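Local structure of apical membrane antigen 1 (Babesia divergens, 4APM) at residues F19-S24 with N216-P221; E37-T42 with P138-A143; I58-N63 with L189-M194; D153-M158 with D199-Y204; A237-F242 with P371-R376. The protein probably acts at the moving junction through which the parasite invades its host cell, this chain holding the three ectodomains of a membrane-anchored, calcium-binding antigen. All blocks are in the same frame, centred on the assembly; numbering follows the deposited sequence.

Contact 1: residues F19-S24 with N216-P221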
# COMPACT_ATOMS: atom_id res chain seq x y z
N PHE A 19 2.85 -2.78 8.99
CA PHE A 19 1.87 -3.49 8.17
C PHE A 19 0.49 -3.38 8.81
O PHE A 19 -0.54 -3.67 8.19
CB PHE A 19 2.32 -4.94 7.96
CG PHE A 19 3.51 -5.07 7.04
CD1 PHE A 19 3.34 -5.02 5.65
CD2 PHE A 19 4.81 -5.08 7.55
CE1 PHE A 19 4.44 -5.00 4.79
CE2 PHE A 19 5.92 -5.12 6.69
CZ PHE A 19 5.74 -5.07 5.31
N ASP A 20 0.46 -2.90 10.04
CA ASP A 20 -0.79 -2.61 10.71
C ASP A 20 -1.26 -1.23 10.24
O ASP A 20 -1.02 -0.20 10.91
CB ASP A 20 -0.60 -2.67 12.22
CG ASP A 20 -1.92 -2.60 12.98
OD1 ASP A 20 -2.97 -2.25 12.39
OD2 ASP A 20 -1.88 -2.87 14.20
N LEU A 21 -1.89 -1.23 9.07
CA LEU A 21 -2.30 -0.01 8.39
C LEU A 21 -3.36 0.84 9.15
O LEU A 21 -3.41 2.07 8.96
CB LEU A 21 -2.74 -0.34 6.94
CG LEU A 21 -1.53 -0.59 6.02
CD1 LEU A 21 -1.95 -1.27 4.73
CD2 LEU A 21 -0.83 0.73 5.68
N ALA A 22 -4.16 0.21 10.03
CA ALA A 22 -5.02 0.97 10.95
C ALA A 22 -4.20 1.94 11.82
O ALA A 22 -4.64 3.05 12.11
CB ALA A 22 -5.87 0.04 11.84
N LYS A 23 -3.01 1.51 12.25
CA LYS A 23 -2.11 2.38 13.02
C LYS A 23 -1.21 3.27 12.16
O LYS A 23 -1.08 4.44 12.45
CB LYS A 23 -1.20 1.59 13.96
CG LYS A 23 -1.90 0.70 14.96
CD LYS A 23 -0.87 0.30 16.02
CE LYS A 23 -1.20 -1.02 16.68
NZ LYS A 23 -2.46 -0.98 17.48
N SER A 24 -0.49 2.68 11.20
CA SER A 24 0.52 3.44 10.43
C SER A 24 -0.08 4.41 9.42
O SER A 24 0.50 5.47 9.15
CB SER A 24 1.45 2.49 9.71
OG SER A 24 0.72 1.67 8.84
N ASN A 216 7.98 4.05 8.32
CA ASN A 216 6.81 3.75 9.18
C ASN A 216 5.64 3.11 8.43
O ASN A 216 4.68 2.65 9.04
CB ASN A 216 6.34 5.03 9.88
CG ASN A 216 7.23 5.43 11.05
OD1 ASN A 216 7.98 4.62 11.58
ND2 ASN A 216 7.12 6.68 11.49
N CYS A 217 5.70 3.18 7.10
CA CYS A 217 4.61 2.73 6.22
C CYS A 217 5.16 1.58 5.39
O CYS A 217 6.34 1.59 5.05
CB CYS A 217 4.22 3.89 5.29
SG CYS A 217 3.37 5.27 6.07
N PRO A 218 4.31 0.61 5.02
CA PRO A 218 4.80 -0.50 4.19
C PRO A 218 4.84 -0.12 2.70
O PRO A 218 3.99 -0.56 1.94
CB PRO A 218 3.73 -1.57 4.42
CG PRO A 218 2.46 -0.78 4.60
CD PRO A 218 2.90 0.41 5.42
N MET A 219 5.87 0.62 2.29
CA MET A 219 5.91 1.17 0.93
C MET A 219 6.39 0.18 -0.12
O MET A 219 6.16 0.40 -1.31
CB MET A 219 6.79 2.44 0.89
CG MET A 219 6.35 3.52 1.88
SD MET A 219 4.59 3.96 1.75
CE MET A 219 4.49 4.41 0.04
N TYR A 220 6.98 -0.93 0.31
CA TYR A 220 7.57 -1.86 -0.67
C TYR A 220 7.10 -3.29 -0.53
O TYR A 220 7.07 -3.84 0.58
CB TYR A 220 9.11 -1.77 -0.67
CG TYR A 220 9.59 -0.33 -0.67
CD1 TYR A 220 9.42 0.48 -1.79
CD2 TYR A 220 10.09 0.25 0.49
CE1 TYR A 220 9.79 1.82 -1.77
CE2 TYR A 220 10.46 1.59 0.52
CZ TYR A 220 10.32 2.36 -0.61
OH TYR A 220 10.68 3.69 -0.56
N PRO A 221 6.78 -3.93 -1.67
CA PRO A 221 6.63 -5.38 -1.64
C PRO A 221 7.84 -6.04 -0.93
O PRO A 221 8.98 -5.61 -1.13
CB PRO A 221 6.60 -5.75 -3.13
CG PRO A 221 6.12 -4.52 -3.82
CD PRO A 221 6.76 -3.40 -3.04
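Pro218 packs its ring between Phe19 and Leu21, burying more surface than any other residue of the contact and carrying its apolar packing. Its CB lies 3.5 Å from Phe19 CE1 and meets the aromatic ring obliquely, while Pro218 CD sits 3.8 Å from Leu21 CD2. The CB of Phe19 starts out away from the facing segment, but with chi1 at -71° CG stands beside the backbone N and the ring swings back, so that it and the proline slide past each other in opposite directions. A compact, rigid proline suits this buried place, where Val348 also packs on it and Val222 and Thr346 touch the phenylalanine. In the fold, the contact joins the start of the short helix 21-24, with Asp20 at its N-cap position, to the exit of helix 213-216. Cys217 is the first residue to leave that helix and is tied by a disulfide to Cys51; Pro218 then centres an inverse gamma turn. The Ser24 side is partly exposed and makes few contacts. Ser24 turns its CB to Asn216 O at 3.3 Å, yet both polar ends look elsewhere: Ser24 OG bonds to Lys18 O, and Asn216 ND2 to Asp210. On the exposed side of the helix, Lys23 reaches back to the partly exposed Asp20 in a long salt bridge, NZ 3.8 Å from Asp20 OD2.

Contact 2: residues E37-T42 with P138-A143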
# COMPACT_ATOMS: atom_id res chain seq x y z
N GLU A 37 -13.75 18.75 8.50
CA GLU A 37 -13.44 20.07 9.03
C GLU A 37 -14.44 21.11 8.55
O GLU A 37 -14.89 21.09 7.38
CB GLU A 37 -12.01 20.51 8.68
CG GLU A 37 -10.94 19.53 9.09
CD GLU A 37 -10.73 19.49 10.60
OE1 GLU A 37 -11.07 20.49 11.27
OE2 GLU A 37 -10.24 18.45 11.10
N ARG A 38 -14.80 21.99 9.48
CA ARG A 38 -15.64 23.12 9.20
C ARG A 38 -14.83 24.15 8.43
O ARG A 38 -13.73 24.52 8.82
CB ARG A 38 -16.22 23.72 10.49
CG ARG A 38 -16.80 25.13 10.34
CD ARG A 38 -17.94 25.43 11.31
NE ARG A 38 -17.62 25.04 12.68
CZ ARG A 38 -18.38 24.25 13.43
NH1 ARG A 38 -19.55 23.81 12.97
NH2 ARG A 38 -18.01 23.94 14.66
N VAL A 39 -15.38 24.56 7.29
CA VAL A 39 -14.92 25.74 6.58
C VAL A 39 -16.05 26.78 6.53
O VAL A 39 -16.90 26.78 5.63
CB VAL A 39 -14.41 25.37 5.18
CG1 VAL A 39 -15.31 24.35 4.53
CG2 VAL A 39 -14.26 26.61 4.31
N GLY A 40 -16.07 27.66 7.53
CA GLY A 40 -17.20 28.56 7.73
C GLY A 40 -18.29 27.88 8.52
O GLY A 40 -18.10 27.51 9.67
N ALA A 41 -19.44 27.69 7.88
CA ALA A 41 -20.58 27.05 8.53
C ALA A 41 -20.66 25.55 8.21
O ALA A 41 -21.31 24.80 8.94
CB ALA A 41 -21.88 27.74 8.12
N THR A 42 -20.04 25.13 7.11
CA THR A 42 -20.19 23.76 6.61
C THR A 42 -19.09 22.80 7.10
O THR A 42 -17.94 23.21 7.37
CB THR A 42 -20.27 23.70 5.07
OG1 THR A 42 -20.49 25.01 4.53
CG2 THR A 42 -21.41 22.79 4.63
N PRO A 138 -7.66 27.35 2.49
CA PRO A 138 -8.80 27.77 1.66
C PRO A 138 -9.16 29.26 1.85
O PRO A 138 -9.35 29.70 2.99
CB PRO A 138 -9.96 26.89 2.16
CG PRO A 138 -9.31 25.75 2.86
CD PRO A 138 -8.03 26.27 3.43
N ALA A 139 -9.29 29.98 0.74
CA ALA A 139 -9.62 31.42 0.74
C ALA A 139 -10.89 31.73 1.53
O ALA A 139 -10.92 32.65 2.34
CB ALA A 139 -9.75 31.93 -0.69
N SER A 140 -11.93 30.94 1.29
CA SER A 140 -13.25 31.22 1.85
C SER A 140 -13.27 31.28 3.37
O SER A 140 -14.19 31.86 3.96
CB SER A 140 -14.27 30.19 1.36
OG SER A 140 -14.02 28.93 1.93
N ASP A 141 -12.26 30.70 4.01
CA ASP A 141 -12.19 30.73 5.46
C ASP A 141 -10.77 30.49 5.93
O ASP A 141 -10.24 29.39 5.81
CB ASP A 141 -13.12 29.69 6.08
CG ASP A 141 -13.01 29.63 7.59
OD1 ASP A 141 -12.25 30.45 8.16
OD2 ASP A 141 -13.69 28.79 8.21
N THR A 142 -10.18 31.53 6.52
CA THR A 142 -8.75 31.60 6.73
C THR A 142 -8.33 30.88 8.01
O THR A 142 -7.15 30.70 8.27
CB THR A 142 -8.23 33.07 6.69
OG1 THR A 142 -7.90 33.52 8.02
CG2 THR A 142 -9.29 34.01 6.09
N ALA A 143 -9.32 30.44 8.79
CA ALA A 143 -9.06 29.69 10.02
C ALA A 143 -9.41 28.19 9.93
O ALA A 143 -9.31 27.47 10.92
CB ALA A 143 -9.78 30.32 11.20
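Asp141 stretches its CG away from its own backbone N (chi1 177°), carrying the carboxylate across to the Val39-Gly40 peptide; Val39 likewise sets CG2 opposite its N and presents that methyl to Asp141 and Ser140. The two side chains slide past each other in opposite directions. The motif is a beta hairpin docking on a surface loop. A type II' turn from Val39 to Thr42 joins strands 35-39 and 42-46, and Val39 N donates to Thr42 O across the hairpin at 2.9 Å. Gly40 fits the turn because its backbone angles would press any side chain against the preceding carbonyl oxygen. Its N-H donates to Asp141 OD2 at 2.7 Å, a bent bond (133° at the hydrogen) that meets the anti side of the oxygen, 22° out of the carboxylate plane. The other oxygen serves its own loop: Ala143 N donates to Asp141 OD1 at 3.0 Å, nearly straight and from above the plane, making an Asx turn. With one bond on each oxygen, the carboxylate should have little freedom to rotate, in keeping with an aspartate where two turns meet. Just upstream, a type I turn from Pro138 to Asp141 shapes the loop, and Thr144 OG1 adds a bond to Arg38 O. On the Val39 side, CG2 lies 3.7 Å from Asp141 CB and 3.3 Å from Ser140 OG.

Contact 3: residues I58-N63 with L189-M194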
# COMPACT_ATOMS: atom_id res chain seq x y z
N ILE A 58 -6.68 8.80 -10.16
CA ILE A 58 -8.12 8.85 -10.29
C ILE A 58 -8.46 8.87 -11.76
O ILE A 58 -8.02 9.77 -12.48
CB ILE A 58 -8.70 10.10 -9.58
CG1 ILE A 58 -8.12 10.24 -8.15
CG2 ILE A 58 -10.22 10.03 -9.58
CD1 ILE A 58 -8.45 9.10 -7.19
N ASN A 59 -9.19 7.85 -12.22
CA ASN A 59 -9.72 7.80 -13.60
C ASN A 59 -10.94 8.73 -13.78
O ASN A 59 -11.91 8.66 -13.01
CB ASN A 59 -10.12 6.37 -13.98
CG ASN A 59 -8.94 5.43 -14.09
OD1 ASN A 59 -7.81 5.86 -14.36
ND2 ASN A 59 -9.20 4.13 -13.88
N LEU A 60 -10.90 9.58 -14.80
CA LEU A 60 -11.95 10.57 -14.97
C LEU A 60 -12.90 10.24 -16.14
O LEU A 60 -12.48 9.67 -17.15
CB LEU A 60 -11.35 11.97 -15.13
CG LEU A 60 -10.49 12.42 -13.93
CD1 LEU A 60 -10.01 13.86 -14.15
CD2 LEU A 60 -11.29 12.30 -12.63
N GLY A 61 -14.18 10.57 -15.96
CA GLY A 61 -15.19 10.39 -17.00
C GLY A 61 -14.83 11.00 -18.35
O GLY A 61 -15.08 10.40 -19.40
N ASN A 62 -14.21 12.17 -18.33
CA ASN A 62 -13.79 12.82 -19.57
C ASN A 62 -12.47 12.28 -20.11
O ASN A 62 -11.94 12.80 -21.09
CB ASN A 62 -13.73 14.35 -19.41
CG ASN A 62 -12.61 14.81 -18.48
OD1 ASN A 62 -11.81 14.00 -18.00
ND2 ASN A 62 -12.51 16.12 -18.26
N ASN A 63 -11.94 11.23 -19.48
CA ASN A 63 -10.65 10.64 -19.87
C ASN A 63 -9.42 11.57 -19.80
O ASN A 63 -8.35 11.23 -20.29
CB ASN A 63 -10.73 9.98 -21.25
CG ASN A 63 -11.28 8.56 -21.17
OD1 ASN A 63 -12.50 8.36 -21.05
ND2 ASN A 63 -10.39 7.57 -21.16
N LEU A 189 -16.67 14.51 -13.34
CA LEU A 189 -17.27 14.18 -12.03
C LEU A 189 -17.61 12.71 -11.89
O LEU A 189 -18.05 12.26 -10.82
CB LEU A 189 -18.51 15.03 -11.74
CG LEU A 189 -18.29 16.53 -11.47
CD1 LEU A 189 -19.60 17.32 -11.51
CD2 LEU A 189 -17.55 16.76 -10.15
N CYS A 190 -17.46 11.97 -12.98
CA CYS A 190 -17.63 10.52 -12.94
C CYS A 190 -16.25 9.91 -12.79
O CYS A 190 -15.41 10.05 -13.67
CB CYS A 190 -18.27 10.04 -14.22
SG CYS A 190 -18.38 8.24 -14.35
N MET A 191 -15.99 9.28 -11.65
CA MET A 191 -14.61 8.95 -11.31
C MET A 191 -14.47 7.74 -10.40
O MET A 191 -15.38 7.40 -9.63
CB MET A 191 -13.88 10.17 -10.72
CG MET A 191 -14.35 10.57 -9.33
SD MET A 191 -13.55 12.07 -8.70
CE MET A 191 -14.41 13.34 -9.64
N GLU A 192 -13.33 7.07 -10.52
CA GLU A 192 -12.90 6.09 -9.53
C GLU A 192 -11.39 6.04 -9.44
O GLU A 192 -10.71 6.28 -10.43
CB GLU A 192 -13.43 4.71 -9.87
CG GLU A 192 -13.14 4.24 -11.29
CD GLU A 192 -13.79 2.91 -11.55
OE1 GLU A 192 -14.92 2.70 -11.08
OE2 GLU A 192 -13.15 2.04 -12.17
N PRO A 193 -10.86 5.66 -8.26
CA PRO A 193 -9.41 5.43 -8.08
C PRO A 193 -8.95 4.17 -8.78
O PRO A 193 -9.70 3.20 -8.85
CB PRO A 193 -9.27 5.22 -6.56
CG PRO A 193 -10.60 5.62 -5.96
CD PRO A 193 -11.62 5.40 -7.03
N MET A 194 -7.72 4.16 -9.27
CA MET A 194 -7.07 2.91 -9.56
C MET A 194 -5.59 2.87 -9.23
O MET A 194 -4.96 3.90 -9.09
CB MET A 194 -7.39 2.40 -10.98
CG MET A 194 -6.71 3.09 -12.14
SD MET A 194 -6.66 1.98 -13.59
CE MET A 194 -5.00 1.33 -13.44
O HOH W 1 -11.59 2.72 -14.32
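Ile58, Leu60, Met191 and Pro193 put their side chains on one face of a small antiparallel sheet and form its apolar centre. Ile58 CG2 lies 3.8 Å from Met191 CB, and its other branch reaches over Pro193, with CD1 4.0 Å from Pro193 CB. Leu60 runs alongside Met191, pointing the same way, its CD2 3.9 Å from Met191 CB. Branched and flexible apolar chains can fill this buried face, where Phe66 and Tyr30 add further cover. Pro193 suits its place because, in a non-hydrogen-bonded pair with Ile58, it needs no N-H toward the partner strand. Between the faces, the hydrogen-bonded pair is Asn59 with Glu192: Asn59 N donates to Glu192 O at 2.8 Å, and Glu192 N returns a longer bond to Asn59 O, 3.3 Å, in the carbonyl plane. A weak bond from Gly61 N to Cys190 O continues the pairing past the strand ends, where a glycine spares the chains a collision with the nearby Cys190 CB. Asn59 and Glu192 point to the opposite face, the polar edge of the contact. Asn59 holds CG beside its own N (chi1 -68°), which sends ND2 across Met194, where it makes a weak but straight bond to SD at 3.3 Å. The same ND2 donates to a water 2.8 Å away, and this water donates to Glu192 OE2 at 2.7 Å. A glycerol, probably from the crystallisation liquor, bonds to Ile58 O and Leu60 N. Two acceptors on one amide nitrogen would favour one rotation of the Asn59 amide, and the water's donated hydrogen is consistent with an ionised Glu192.

Contact 4: residues D153-M158 with D199-Y204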
# COMPACT_ATOMS: atom_id res chain seq x y z
N ASP A 153 4.56 13.60 -8.11
CA ASP A 153 5.15 12.86 -9.26
C ASP A 153 6.68 12.72 -9.12
O ASP A 153 7.42 13.65 -9.40
CB ASP A 153 4.83 13.62 -10.55
CG ASP A 153 5.29 12.88 -11.82
OD1 ASP A 153 6.19 12.01 -11.74
OD2 ASP A 153 4.73 13.22 -12.89
N ALA A 154 7.16 11.55 -8.73
CA ALA A 154 8.57 11.35 -8.48
C ALA A 154 9.41 11.31 -9.78
O ALA A 154 10.63 11.50 -9.75
CB ALA A 154 8.79 10.09 -7.66
N LYS A 155 8.75 11.07 -10.91
CA LYS A 155 9.44 11.00 -12.19
C LYS A 155 9.70 12.42 -12.69
O LYS A 155 10.82 12.76 -13.06
CB LYS A 155 8.59 10.22 -13.21
CG LYS A 155 9.35 9.61 -14.39
CD LYS A 155 8.38 8.99 -15.40
CE LYS A 155 9.10 8.50 -16.65
NZ LYS A 155 8.26 8.63 -17.90
N GLU A 156 8.67 13.26 -12.67
CA GLU A 156 8.83 14.64 -13.08
C GLU A 156 9.31 15.53 -11.91
O GLU A 156 9.57 16.71 -12.10
CB GLU A 156 7.50 15.19 -13.64
CG GLU A 156 6.98 14.51 -14.89
CD GLU A 156 8.01 14.45 -16.01
OE1 GLU A 156 8.62 15.50 -16.34
OE2 GLU A 156 8.23 13.33 -16.53
N GLU A 157 9.40 14.95 -10.71
CA GLU A 157 9.65 15.69 -9.46
C GLU A 157 8.81 16.94 -9.30
O GLU A 157 9.33 18.03 -9.11
CB GLU A 157 11.13 16.00 -9.30
CG GLU A 157 12.00 14.76 -9.13
CD GLU A 157 13.48 15.08 -9.07
OE1 GLU A 157 13.87 16.22 -9.39
OE2 GLU A 157 14.27 14.19 -8.71
N MET A 158 7.49 16.77 -9.38
CA MET A 158 6.56 17.86 -9.33
C MET A 158 5.48 17.53 -8.31
O MET A 158 5.04 16.37 -8.22
CB MET A 158 5.91 18.07 -10.70
CG MET A 158 6.87 18.59 -11.79
SD MET A 158 7.44 20.30 -11.52
CE MET A 158 5.92 21.23 -11.69
N ASP A 199 2.00 4.32 -13.46
CA ASP A 199 2.06 5.51 -12.63
C ASP A 199 2.57 5.19 -11.23
O ASP A 199 2.20 5.85 -10.25
CB ASP A 199 0.73 6.26 -12.64
CG ASP A 199 0.62 7.19 -13.85
OD1 ASP A 199 1.66 7.73 -14.29
OD2 ASP A 199 -0.50 7.40 -14.36
N ALA A 200 3.38 4.14 -11.13
CA ALA A 200 3.80 3.66 -9.82
C ALA A 200 4.57 4.77 -9.09
O ALA A 200 4.80 4.69 -7.90
CB ALA A 200 4.65 2.43 -9.96
N HIS A 201 4.95 5.79 -9.83
CA HIS A 201 5.90 6.79 -9.34
C HIS A 201 5.13 7.98 -8.81
O HIS A 201 5.71 8.94 -8.33
CB HIS A 201 6.85 7.23 -10.50
CG HIS A 201 6.11 7.74 -11.74
ND1 HIS A 201 5.50 6.92 -12.62
CD2 HIS A 201 5.88 9.05 -12.21
CE1 HIS A 201 4.91 7.65 -13.60
NE2 HIS A 201 5.14 8.95 -13.35
N LEU A 202 3.80 7.91 -8.91
CA LEU A 202 2.91 8.90 -8.32
C LEU A 202 2.55 8.52 -6.88
O LEU A 202 2.34 7.33 -6.56
CB LEU A 202 1.64 9.04 -9.16
CG LEU A 202 1.56 10.11 -10.26
CD1 LEU A 202 2.86 10.31 -11.04
CD2 LEU A 202 0.40 9.86 -11.22
N TYR A 203 2.48 9.53 -6.01
CA TYR A 203 2.10 9.34 -4.61
C TYR A 203 0.91 10.24 -4.31
O TYR A 203 1.04 11.46 -4.30
CB TYR A 203 3.23 9.77 -3.70
CG TYR A 203 4.48 8.96 -3.82
CD1 TYR A 203 5.33 9.11 -4.92
CD2 TYR A 203 4.83 8.06 -2.82
CE1 TYR A 203 6.46 8.36 -5.04
CE2 TYR A 203 5.98 7.33 -2.91
CZ TYR A 203 6.79 7.49 -4.02
OH TYR A 203 7.93 6.74 -4.10
N TYR A 204 -0.25 9.63 -4.05
CA TYR A 204 -1.43 10.36 -3.58
C TYR A 204 -1.41 10.38 -2.05
O TYR A 204 -1.23 9.35 -1.41
CB TYR A 204 -2.70 9.65 -4.06
CG TYR A 204 -4.00 10.40 -3.80
CD1 TYR A 204 -4.62 10.36 -2.55
CD2 TYR A 204 -4.63 11.12 -4.81
CE1 TYR A 204 -5.83 11.03 -2.32
CE2 TYR A 204 -5.82 11.81 -4.60
CZ TYR A 204 -6.41 11.76 -3.35
OH TYR A 204 -7.57 12.42 -3.12
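Asp153 runs alongside His201 and crosses Leu202 on the way from CB to its carboxylate. CB is 3.9 Å from Leu202 CD1, and CG is closer to the same methyl at 3.6 Å. With CG opposite the backbone N (chi1 -175°), the carboxylate turns back over the loop that follows. There OD1 takes two backbone N-H groups, from Lys155 N and Glu156 N, each 2.9 Å away: the first, a bent bond, meets it nearly along its C-O direction, the second, nearly straight, from well above the carboxylate plane. This Asx motif suits aspartate, whose short chain can hold a tight turn from within. OD1 also faces the edge of the imidazole, in its plane, 3.0 Å from His201 CD2, although the two planar groups are turned 51° apart. OD2 meets Leu202 CD1. Lys155 sets CD over one face of the ring, offset toward its rim, 4.0 Å from the centroid of the His201 ring, a CH-pi contact. The backbones are joined by Ala154 N donating to His201 O at 3.0 Å, and the small Ala154 CB fits at the edge of the Tyr203 ring. Asp153 ends strand 150-153, whose hairpin with strand 158-161 closes through a G1 beta bulge at Glu157 and Met158; on its other side Asp153 pairs with Leu202, so that strand 202-205 lies between 150-153 and the short strand 53-54 in a five-stranded antiparallel sheet.

Contact 5: residues A237-F242 with P371-R376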
# COMPACT_ATOMS: atom_id res chain seq x y z
N ALA A 237 0.74 -18.86 7.41
CA ALA A 237 0.16 -18.13 6.30
C ALA A 237 -1.30 -17.77 6.57
O ALA A 237 -2.09 -18.62 7.02
CB ALA A 237 0.28 -18.95 5.02
N ILE A 238 -1.65 -16.51 6.28
CA ILE A 238 -3.02 -16.02 6.47
C ILE A 238 -3.92 -16.47 5.31
O ILE A 238 -3.54 -16.34 4.13
CB ILE A 238 -3.04 -14.47 6.60
CG1 ILE A 238 -2.55 -14.06 7.96
CG2 ILE A 238 -4.45 -13.92 6.39
CD1 ILE A 238 -2.07 -12.62 8.00
N GLU A 239 -5.12 -16.94 5.63
CA GLU A 239 -6.07 -17.43 4.62
C GLU A 239 -6.57 -16.30 3.73
O GLU A 239 -6.68 -15.14 4.16
CB GLU A 239 -7.26 -18.12 5.29
CG GLU A 239 -8.04 -17.19 6.20
CD GLU A 239 -9.38 -17.76 6.63
OE1 GLU A 239 -9.73 -18.89 6.21
OE2 GLU A 239 -10.09 -17.06 7.38
N SER A 240 -6.86 -16.63 2.49
CA SER A 240 -7.28 -15.63 1.53
C SER A 240 -8.68 -15.16 1.88
O SER A 240 -9.52 -15.96 2.30
CB SER A 240 -7.29 -16.25 0.14
OG SER A 240 -6.11 -16.98 -0.07
N ALA A 241 -8.92 -13.86 1.74
CA ALA A 241 -10.29 -13.36 1.67
C ALA A 241 -10.88 -13.76 0.32
O ALA A 241 -12.03 -14.18 0.22
CB ALA A 241 -10.33 -11.83 1.84
N PHE A 242 -10.10 -13.60 -0.74
CA PHE A 242 -10.45 -14.20 -2.03
C PHE A 242 -9.18 -14.32 -2.83
O PHE A 242 -8.16 -13.75 -2.45
CB PHE A 242 -11.52 -13.37 -2.78
CG PHE A 242 -11.01 -12.07 -3.34
CD1 PHE A 242 -10.47 -12.00 -4.62
CD2 PHE A 242 -11.09 -10.90 -2.58
CE1 PHE A 242 -9.99 -10.81 -5.13
CE2 PHE A 242 -10.61 -9.70 -3.08
CZ PHE A 242 -10.06 -9.65 -4.36
N PRO A 371 -2.14 -21.63 4.19
CA PRO A 371 -3.16 -21.30 5.18
C PRO A 371 -3.78 -22.52 5.85
O PRO A 371 -3.57 -23.64 5.41
CB PRO A 371 -4.23 -20.59 4.34
CG PRO A 371 -3.46 -19.99 3.21
CD PRO A 371 -2.40 -20.99 2.89
N ARG A 372 -4.59 -22.29 6.87
CA ARG A 372 -5.49 -23.33 7.34
C ARG A 372 -6.93 -22.79 7.48
O ARG A 372 -7.38 -22.48 8.59
CB ARG A 372 -4.99 -23.92 8.66
CG ARG A 372 -3.51 -23.68 8.93
CD ARG A 372 -2.85 -24.93 9.47
NE ARG A 372 -1.96 -24.64 10.59
CZ ARG A 372 -1.24 -25.55 11.22
NH1 ARG A 372 -1.30 -26.82 10.85
NH2 ARG A 372 -0.45 -25.20 12.24
N PRO A 373 -7.63 -22.63 6.35
CA PRO A 373 -8.99 -22.09 6.43
C PRO A 373 -9.97 -23.12 6.97
O PRO A 373 -9.70 -24.32 6.92
CB PRO A 373 -9.33 -21.73 4.97
CG PRO A 373 -8.35 -22.49 4.12
CD PRO A 373 -7.33 -23.16 5.01
N ARG A 374 -11.09 -22.65 7.52
CA ARG A 374 -12.26 -23.51 7.75
C ARG A 374 -12.50 -24.41 6.53
O ARG A 374 -12.52 -23.93 5.39
CB ARG A 374 -13.50 -22.64 8.03
CG ARG A 374 -13.41 -21.81 9.30
CD ARG A 374 -14.01 -20.42 9.11
NE ARG A 374 -14.02 -19.66 10.36
CZ ARG A 374 -14.91 -19.85 11.34
NH1 ARG A 374 -15.88 -20.74 11.20
NH2 ARG A 374 -14.83 -19.13 12.45
N SER A 375 -12.64 -25.72 6.76
CA SER A 375 -12.93 -26.66 5.66
C SER A 375 -13.54 -28.00 6.07
O SER A 375 -13.20 -28.57 7.10
CB SER A 375 -11.67 -26.91 4.83
OG SER A 375 -12.02 -27.34 3.53
N ARG A 376 -14.44 -28.52 5.24
CA ARG A 376 -14.91 -29.90 5.37
C ARG A 376 -14.28 -30.82 4.30
O ARG A 376 -14.94 -31.69 3.74
CB ARG A 376 -16.45 -29.96 5.34
CG ARG A 376 -17.10 -29.34 6.56
CD ARG A 376 -18.61 -29.43 6.51
NE ARG A 376 -19.25 -28.84 7.68
CZ ARG A 376 -19.65 -27.58 7.75
NH1 ARG A 376 -19.47 -26.76 6.71
NH2 ARG A 376 -20.23 -27.12 8.85
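Pro371 lies against Ala237 and Glu239, and van der Waals packing accounts for much of the contact. Pro371 CD is 4.0 Å from Ala237 CB, while its CB rests 3.7 Å from Glu239 CA. A small alanine lets the proline ring come close to the backbone here. A second kind of interaction is a CA-H...O contact: Pro371 CA points at Ala237 O, 3.4 Å away with 152° at the hydrogen, useful for a residue that has no N-H to give. Third come the charged groups. Glu239 has CG between its own N and carbonyl carbon (chi1 61°) and extends beyond, crossing Pro373 with OE1 against Pro373 CB. Glu331 brings a like charge close to Glu239 OE2, a repulsion that Arg374, its NE 5.6 Å from Glu239 OE2 and too far to pair, may ease. Arg372 NH1 forms a salt bridge with Glu385, and its side chain a cation-pi contact with Tyr368. Both segments leave one mixed sheet where strands 234-237 and 367-368 run parallel, Ala237 bonding to Tyr368 through the backbone; segment 237-242 then leads into strand 242-245 of a four-stranded sheet, with Arg327 of strand 325-329 bonded to Ile238 O and Ser240 OG.

In the fold
Contact 1 lies nearest the middle of the chain, its centre about 7 Å from the chain's centre, whereas contacts 2 and 5 mark opposite sides, about 48 Å apart between centres. Contacts 3 and 4 are neighbours, nearest atoms about 5 Å apart and centres about 18 Å: strand 191-195 of contact 3 is followed by strand 202-205 of contact 4, and their segments alternate along the sequence. Contact 4 also comes within about 4 Å of contact 1 at the nearest atoms. None of the five includes the calcium-binding residues Gly120 and Asp122. Small molecules, probably from the crystallisation liquor, sit beside two: glycerol at contact 3 and acetate at contact 4.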